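Local coordinates for pectate lyase (Bacillus subtilis, PDB 5AMV), which cleaves polygalacturonate by calcium-dependent elimination, releasing oligosaccharides with an unsaturated uronosyl group at their non-reducing ends, at residues 277-283 with 305-311; 332-338 with 357-363. All blocks are in the same frame, centred on the assembly; numbering follows the deposited sequence. Where two conformers were deposited one is given.

Contact 1. Residues 277-283 with 305-311; sequences VQRAPRV and PFSYAWG. With ADA (alpha-D-galactopyranuronic acid), chain B; ADA (alpha-D-galactopyranuronic acid), chain C.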
loop_
_atom_site.group_PDB
_atom_site.type_symbol
_atom_site.label_atom_id
_atom_site.label_comp_id
_atom_site.label_asym_id
_atom_site.label_seq_id
_atom_site.Cartn_x
_atom_site.Cartn_y
_atom_site.Cartn_z
ATOM N N VAL A 277 -7.254 -6.409 7.287
ATOM C CA VAL A 277 -6.827 -7.263 8.397
ATOM C C VAL A 277 -5.809 -6.546 9.281
ATOM O O VAL A 277 -5.955 -6.552 10.513
ATOM C CB VAL A 277 -6.236 -8.644 7.930
ATOM C CG1 VAL A 277 -5.739 -9.422 9.105
ATOM C CG2 VAL A 277 -7.289 -9.447 7.186
ATOM N N GLN A 278 -4.749 -6.039 8.671
ATOM C CA GLN A 278 -3.618 -5.567 9.465
ATOM C C GLN A 278 -2.756 -4.573 8.700
ATOM O O GLN A 278 -2.971 -4.318 7.515
ATOM C CB GLN A 278 -2.784 -6.789 9.878
ATOM C CG GLN A 278 -2.183 -7.541 8.682
ATOM C CD GLN A 278 -1.445 -8.791 9.117
ATOM O OE1 GLN A 278 -0.654 -8.740 10.068
ATOM N NE2 GLN A 278 -1.667 -9.908 8.421
ATOM N N ARG A 279 -1.784 -3.978 9.415
ATOM C CA ARG A 279 -0.836 -3.009 8.821
ATOM C C ARG A 279 -1.522 -1.793 8.242
ATOM O O ARG A 279 -1.523 -1.582 7.034
ATOM C CB ARG A 279 0.105 -3.663 7.771
ATOM C CG ARG A 279 0.762 -4.925 8.327
ATOM C CD ARG A 279 1.707 -5.548 7.325
ATOM N NE ARG A 279 2.431 -6.671 7.906
ATOM C CZ ARG A 279 3.400 -7.353 7.285
ATOM N NH1 ARG A 279 3.757 -7.044 6.033
ATOM N NH2 ARG A 279 4.022 -8.342 7.915
ATOM N N ALA A 280 -2.128 -0.997 9.113
ATOM C CA ALA A 280 -2.836 0.164 8.624
ATOM C C ALA A 280 -2.513 1.482 9.304
ATOM O O ALA A 280 -3.421 2.168 9.786
ATOM C CB ALA A 280 -4.354 -0.090 8.633
ATOM N N PRO A 281 -1.205 1.866 9.375
ATOM C CA PRO A 281 -0.046 1.215 8.780
ATOM C C PRO A 281 0.763 0.414 9.826
ATOM O O PRO A 281 0.588 0.635 11.039
ATOM C CB PRO A 281 0.815 2.409 8.340
ATOM C CG PRO A 281 0.599 3.396 9.438
ATOM C CD PRO A 281 -0.856 3.196 9.931
ATOM N N ARG A 282 1.673 -0.427 9.346
ATOM C CA ARG A 282 2.744 -0.974 10.208
ATOM C C ARG A 282 3.995 -0.163 9.934
ATOM O O ARG A 282 4.396 -0.053 8.777
ATOM C CB ARG A 282 3.035 -2.426 9.855
ATOM C CG ARG A 282 3.963 -3.135 10.846
ATOM C CD ARG A 282 4.806 -4.166 10.128
ATOM N NE ARG A 282 5.458 -5.089 11.043
ATOM C CZ ARG A 282 6.594 -4.822 11.711
ATOM N NH1 ARG A 282 7.201 -3.647 11.592
ATOM N NH2 ARG A 282 7.145 -5.749 12.504
ATOM N N VAL A 283 4.621 0.408 10.972
ATOM C CA VAL A 283 5.709 1.358 10.760
ATOM C C VAL A 283 6.981 0.897 11.453
ATOM O O VAL A 283 6.931 0.417 12.570
ATOM C CB VAL A 283 5.316 2.756 11.346
ATOM C CG1 VAL A 283 6.460 3.804 11.209
ATOM C CG2 VAL A 283 4.022 3.302 10.645
ATOM N N PRO A 305 -10.969 -10.807 8.450
ATOM C CA PRO A 305 -11.268 -10.382 9.820
ATOM C C PRO A 305 -10.200 -9.429 10.362
ATOM O O PRO A 305 -8.991 -9.590 10.100
ATOM C CB PRO A 305 -11.260 -11.700 10.609
ATOM C CG PRO A 305 -10.283 -12.606 9.798
ATOM C CD PRO A 305 -10.688 -12.260 8.366
ATOM N N PHE A 306 -10.649 -8.428 11.097
ATOM C CA PHE A 306 -9.742 -7.430 11.641
ATOM C C PHE A 306 -8.787 -8.038 12.642
ATOM O O PHE A 306 -9.214 -8.781 13.544
ATOM C CB PHE A 306 -10.586 -6.379 12.392
ATOM C CG PHE A 306 -9.764 -5.267 13.021
ATOM C CD1 PHE A 306 -9.301 -5.409 14.325
ATOM C CD2 PHE A 306 -9.507 -4.069 12.327
ATOM C CE1 PHE A 306 -8.522 -4.389 14.935
ATOM C CE2 PHE A 306 -8.758 -3.049 12.936
ATOM C CZ PHE A 306 -8.249 -3.228 14.230
ATOM N N SER A 307 -7.493 -7.674 12.533
ATOM C CA SER A 307 -6.495 -8.076 13.524
ATOM C C SER A 307 -6.022 -6.838 14.315
ATOM O O SER A 307 -6.162 -6.769 15.544
ATOM C CB SER A 307 -5.314 -8.769 12.813
ATOM O OG SER A 307 -4.393 -9.348 13.713
ATOM N N TYR A 308 -5.459 -5.861 13.614
ATOM C CA TYR A 308 -5.049 -4.621 14.267
ATOM C C TYR A 308 -5.017 -3.486 13.263
ATOM O O TYR A 308 -4.959 -3.753 12.057
ATOM C CB TYR A 308 -3.696 -4.771 14.977
ATOM C CG TYR A 308 -2.473 -4.889 14.056
ATOM C CD1 TYR A 308 -1.837 -3.736 13.581
ATOM C CD2 TYR A 308 -1.941 -6.167 13.678
ATOM C CE1 TYR A 308 -0.704 -3.834 12.721
ATOM C CE2 TYR A 308 -0.807 -6.271 12.833
ATOM C CZ TYR A 308 -0.187 -5.089 12.408
ATOM O OH TYR A 308 0.957 -5.141 11.617
ATOM N N ALA A 309 -5.044 -2.237 13.753
ATOM C CA ALA A 309 -4.903 -1.078 12.883
ATOM C C ALA A 309 -3.445 -0.621 12.782
ATOM O O ALA A 309 -2.805 -0.772 11.728
ATOM C CB ALA A 309 -5.803 0.084 13.383
ATOM N N TRP A 310 -2.889 -0.105 13.886
ATOM C CA TRP A 310 -1.519 0.449 13.864
ATOM C C TRP A 310 -0.484 -0.564 14.320
ATOM O O TRP A 310 -0.657 -1.213 15.346
ATOM C CB TRP A 310 -1.389 1.744 14.692
ATOM C CG TRP A 310 -2.422 2.716 14.360
ATOM C CD1 TRP A 310 -2.988 2.941 13.107
ATOM C CD2 TRP A 310 -3.081 3.621 15.268
ATOM N NE1 TRP A 310 -3.970 3.908 13.206
ATOM C CE2 TRP A 310 -4.044 4.349 14.504
ATOM C CE3 TRP A 310 -2.972 3.870 16.659
ATOM C CZ2 TRP A 310 -4.882 5.316 15.069
ATOM C CZ3 TRP A 310 -3.827 4.861 17.220
ATOM C CH2 TRP A 310 -4.770 5.550 16.421
ATOM N N GLY A 311 0.595 -0.709 13.558
ATOM C CA GLY A 311 1.623 -1.693 13.935
ATOM C C GLY A 311 2.806 -0.906 14.435
ATOM O O GLY A 311 3.435 -0.155 13.676
HETATM C C1 ADA B . 2.850 -11.140 9.836
HETATM C C2 ADA B . 3.985 -11.940 9.175
HETATM C C3 ADA B . 5.153 -12.112 10.151
HETATM C C4 ADA B . 5.662 -10.767 10.639
HETATM C C5 ADA B . 4.510 -10.009 11.289
HETATM C C6 ADA B . 4.978 -8.591 11.528
HETATM O O2 ADA B . 3.476 -13.252 8.892
HETATM O O3 ADA B . 6.240 -12.781 9.496
HETATM O O4 ADA B . 6.113 -10.019 9.491
HETATM O O5 ADA B . 3.363 -9.929 10.395
HETATM O O6B ADA B . 4.308 -7.668 10.988
HETATM O O6A ADA B . 6.021 -8.364 12.222
HETATM C C1 ADA C . 0.796 -13.717 13.471
HETATM C C2 ADA C . 1.735 -12.537 13.730
HETATM C C3 ADA C . 1.233 -11.300 12.961
HETATM C C4 ADA C . 1.130 -11.609 11.466
HETATM C C5 ADA C . 0.238 -12.856 11.289
HETATM C C6 ADA C . 0.036 -13.251 9.848
HETATM O O2 ADA C . 1.836 -12.274 15.143
HETATM O O3 ADA C . 2.069 -10.168 13.233
HETATM O O4 ADA C . 2.449 -11.802 10.930
HETATM O O5 ADA C . 0.738 -13.982 12.061
HETATM O O6B ADA C . -0.286 -12.382 8.976
HETATM O O6A ADA C . 0.196 -14.474 9.585
HETATM O O HOH W 1 1.666 -7.387 10.629
HETATM O O HOH W 2 -2.130 -9.869 12.464
#

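Contact 2. Residues 332-338 with 357-363; sequences AAKTISV and INASAAN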
loop_
_atom_site.group_PDB
_atom_site.type_symbol
_atom_site.label_atom_id
_atom_site.label_comp_id
_atom_site.label_asym_id
_atom_site.label_seq_id
_atom_site.Cartn_x
_atom_site.Cartn_y
_atom_site.Cartn_z
ATOM N N ALA A 332 -9.539 -1.809 23.740
ATOM C CA ALA A 332 -8.616 -0.705 23.463
ATOM C C ALA A 332 -7.201 -1.187 23.121
ATOM O O ALA A 332 -6.588 -0.669 22.180
ATOM C CB ALA A 332 -8.577 0.293 24.631
ATOM N N ALA A 333 -6.685 -2.180 23.855
ATOM C CA ALA A 333 -5.296 -2.600 23.621
ATOM C C ALA A 333 -5.116 -3.191 22.211
ATOM O O ALA A 333 -4.056 -3.027 21.582
ATOM C CB ALA A 333 -4.829 -3.616 24.728
ATOM N N LYS A 334 -6.148 -3.899 21.730
ATOM C CA LYS A 334 -6.049 -4.701 20.507
ATOM C C LYS A 334 -6.235 -3.869 19.247
ATOM O O LYS A 334 -6.148 -4.405 18.120
ATOM C CB LYS A 334 -7.055 -5.853 20.533
ATOM C CG LYS A 334 -6.720 -6.938 21.595
ATOM C CD LYS A 334 -5.298 -7.439 21.502
ATOM C CE LYS A 334 -5.112 -8.461 20.356
ATOM N NZ LYS A 334 -3.655 -8.596 19.945
ATOM N N THR A 335 -6.464 -2.572 19.437
ATOM C CA THR A 335 -6.483 -1.653 18.292
ATOM C C THR A 335 -5.116 -1.586 17.606
ATOM O O THR A 335 -5.005 -1.215 16.407
ATOM C CB THR A 335 -6.881 -0.225 18.691
ATOM O OG1 THR A 335 -5.960 0.274 19.670
ATOM C CG2 THR A 335 -8.326 -0.176 19.211
ATOM N N ILE A 336 -4.059 -1.894 18.349
ATOM C CA ILE A 336 -2.691 -1.871 17.779
ATOM C C ILE A 336 -1.985 -3.202 18.010
ATOM O O ILE A 336 -2.470 -4.068 18.792
ATOM C CB ILE A 336 -1.849 -0.682 18.341
ATOM C CG1 ILE A 336 -1.365 -1.019 19.777
ATOM C CG2 ILE A 336 -2.676 0.618 18.235
ATOM C CD1 ILE A 336 -0.556 0.088 20.442
ATOM N N SER A 337 -0.861 -3.395 17.308
ATOM C CA SER A 337 0.010 -4.532 17.575
ATOM C C SER A 337 1.419 -3.965 17.781
ATOM O O SER A 337 1.893 -3.166 16.984
ATOM C CB SER A 337 0.002 -5.539 16.427
ATOM O OG SER A 337 0.765 -6.712 16.767
ATOM N N VAL A 338 2.049 -4.363 18.889
ATOM C CA VAL A 338 3.401 -3.915 19.274
ATOM C C VAL A 338 4.438 -4.988 18.943
ATOM O O VAL A 338 4.305 -6.166 19.327
ATOM C CB VAL A 338 3.458 -3.561 20.787
ATOM C CG1 VAL A 338 4.835 -2.969 21.073
ATOM C CG2 VAL A 338 2.345 -2.540 21.157
ATOM N N ILE A 357 -10.668 6.337 23.911
ATOM C CA ILE A 357 -9.699 5.407 24.473
ATOM C C ILE A 357 -8.322 6.012 24.294
ATOM O O ILE A 357 -8.168 6.992 23.569
ATOM C CB ILE A 357 -9.708 3.981 23.813
ATOM C CG1 ILE A 357 -9.417 4.051 22.314
ATOM C CG2 ILE A 357 -11.078 3.300 24.054
ATOM C CD1 ILE A 357 -8.850 2.740 21.748
ATOM N N ASN A 358 -7.347 5.394 24.956
ATOM C CA ASN A 358 -5.952 5.740 24.687
ATOM C C ASN A 358 -5.206 4.474 24.395
ATOM O O ASN A 358 -4.860 3.672 25.271
ATOM C CB ASN A 358 -5.240 6.533 25.784
ATOM C CG ASN A 358 -3.953 7.162 25.259
ATOM O OD1 ASN A 358 -2.919 6.494 25.153
ATOM N ND2 ASN A 358 -4.046 8.430 24.839
ATOM N N ALA A 359 -4.951 4.285 23.106
ATOM C CA ALA A 359 -4.347 3.034 22.637
ATOM C C ALA A 359 -2.938 2.801 23.174
ATOM O O ALA A 359 -2.552 1.682 23.520
ATOM C CB ALA A 359 -4.307 3.045 21.077
ATOM N N SER A 360 -2.165 3.880 23.178
ATOM C CA SER A 360 -0.790 3.830 23.646
ATOM C C SER A 360 -0.745 3.397 25.128
ATOM O O SER A 360 -0.079 2.438 25.470
ATOM C CB SER A 360 -0.195 5.223 23.521
ATOM O OG SER A 360 1.151 5.186 23.882
ATOM N N ALA A 361 -1.550 4.069 25.946
ATOM C CA ALA A 361 -1.580 3.837 27.378
ATOM C C ALA A 361 -2.064 2.416 27.654
ATOM O O ALA A 361 -1.566 1.747 28.561
ATOM C CB ALA A 361 -2.503 4.841 28.035
ATOM N N ALA A 362 -3.033 1.959 26.858
ATOM C CA ALA A 362 -3.613 0.611 27.004
ATOM C C ALA A 362 -2.591 -0.494 26.761
ATOM O O ALA A 362 -2.773 -1.670 27.165
ATOM C CB ALA A 362 -4.846 0.456 26.080
ATOM N N ASN A 363 -1.489 -0.115 26.094
ATOM C CA ASN A 363 -0.433 -1.055 25.766
ATOM C C ASN A 363 0.855 -0.784 26.546
ATOM O O ASN A 363 1.870 -1.406 26.289
ATOM C CB ASN A 363 -0.142 -1.020 24.258
ATOM C CG ASN A 363 -1.156 -1.825 23.470
ATOM O OD1 ASN A 363 -0.968 -3.022 23.288
ATOM N ND2 ASN A 363 -2.232 -1.181 23.017
HETATM O O HOH W 3 -1.693 -4.843 21.424
#

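Contact 1. Residues 277-283 with 305-311
Two successive coils of the parallel beta-helix meet where Arg282 pairs with Gly311, and the same two coils supply part of the galacturonan-binding groove, Gln278, Arg279, Arg282 and Ser307 among its residues. The parallel ladder is documented by two nearly straight bonds, Gly311 N to Pro281 O at 2.9 Å and Val283 N to Gly311 O at 3.0 Å. A CB modelled on Gly311 would come too close to Arg282 CG as that side chain now stands, so the lack of a side chain probably lets the arginine pass close to the glycine. Before the cis-proline Pro281, Ala280 N donates to Ala309 O (2.7 Å), and the carbonyl of Val277 receives both Ser307 N and Tyr308 N in its plane, so one acceptor ties down the turn of the next coil.

Tyr308 packs against the sugar-binding side chains and reaches the chain B sugar through a water. Its chi1 of 71° sets CG between the backbone N and the carbonyl carbon, and one ring face meets Gln278 CB, a CH-pi contact of 4.1 Å from CB to the ring centroid. The hydroxyl ends near the CG atoms of Arg279 and Arg282. The water, in the ring plane, links Tyr308 OH to Gln278 OE1, Arg279 NE and the sugar carboxylate. Gln278 NE2, also bonded to Asp246, gives an almost linear bond (176°) to O6B of the chain C sugar. The extended Arg279, the inferred catalytic residue, sends NH2 to O5 of the chain B sugar at 3.0 Å, whereas Arg282 grips that sugar's carboxylate with NE to O6B at 2.8 Å and NH2 to O6A at 2.9 Å. Two arginines from one coil, reaching a uronate beside a tyrosine from the next, are in keeping with the substrate cleft of polysaccharide lyase family 1, built on a right-handed parallel beta-helix.

Contact 2. Residues 332-338 with 357-363
Asn363 supplies the polar tie to Ala333 across this contact, which packs the short, weakly bonded helix about 359-362 against the 3-10 turn and strand of 332-338. Its ND2 donates to Ala333 O at 3.0 Å, on a lone pair and with an N-H...O angle of 167°, while its other N-H goes back to Ala359 O of its own segment, at 2.9 Å. Both acceptors lie within 1° of the amide plane, evidence that the pair fixes the amide's rotation. OD1 and Ile336 O both lie within bonding distance of one water, which has more acceptors around it than protons to give.

With CG1 between the backbone N and the carbonyl carbon (chi1 77°), Ile336 packs its CD1 methyl against the same amide, 3.3 Å from Asn363 ND2.

Apolar contacts fill the rest. Ala332 CB sits 3.8 Å from Ile357 CD1 and 4.0 Å from Ala362 CB, Thr335 CG2 and Ile357 CD1 meet tip to tip, and Ile336 CG2 meets Ala359 CB.

Within the segments, Thr335 OG1 donates to Ala332 O, and Asn358 OD1 N-caps the helix through Ala361 N. A leucine in place of Asn363 would probably leave Ala333 O and Ala359 O without their shared donor. The chemistry thus implies small-residue, mainly apolar packing pinned by one amide whose NH2 makes two hydrogen bonds.

Contacts 1 and 2 follow one another along the chain, with centres 12 Å apart, and meet through neighbouring strands 310-312 and 336-338 of one parallel sheet. Two probable backbone hydrogen bonds join them, Ala309 N to Thr335 O at 2.8 Å and Trp310 O to Ser337 N at 2.9 Å, while Tyr308 CD2 packs 3.4 Å from Ser337 CB. Contact 1 faces the sugar directly, and the Arg279 side chain lies about 7 Å from the bound calcium at the nearest atom. Contact 2 stands one strand further on: at the nearest atoms, the Ile336 side chain is about 11 Å from that of Arg279, and that of Val338 about 10 Å from a bound sugar.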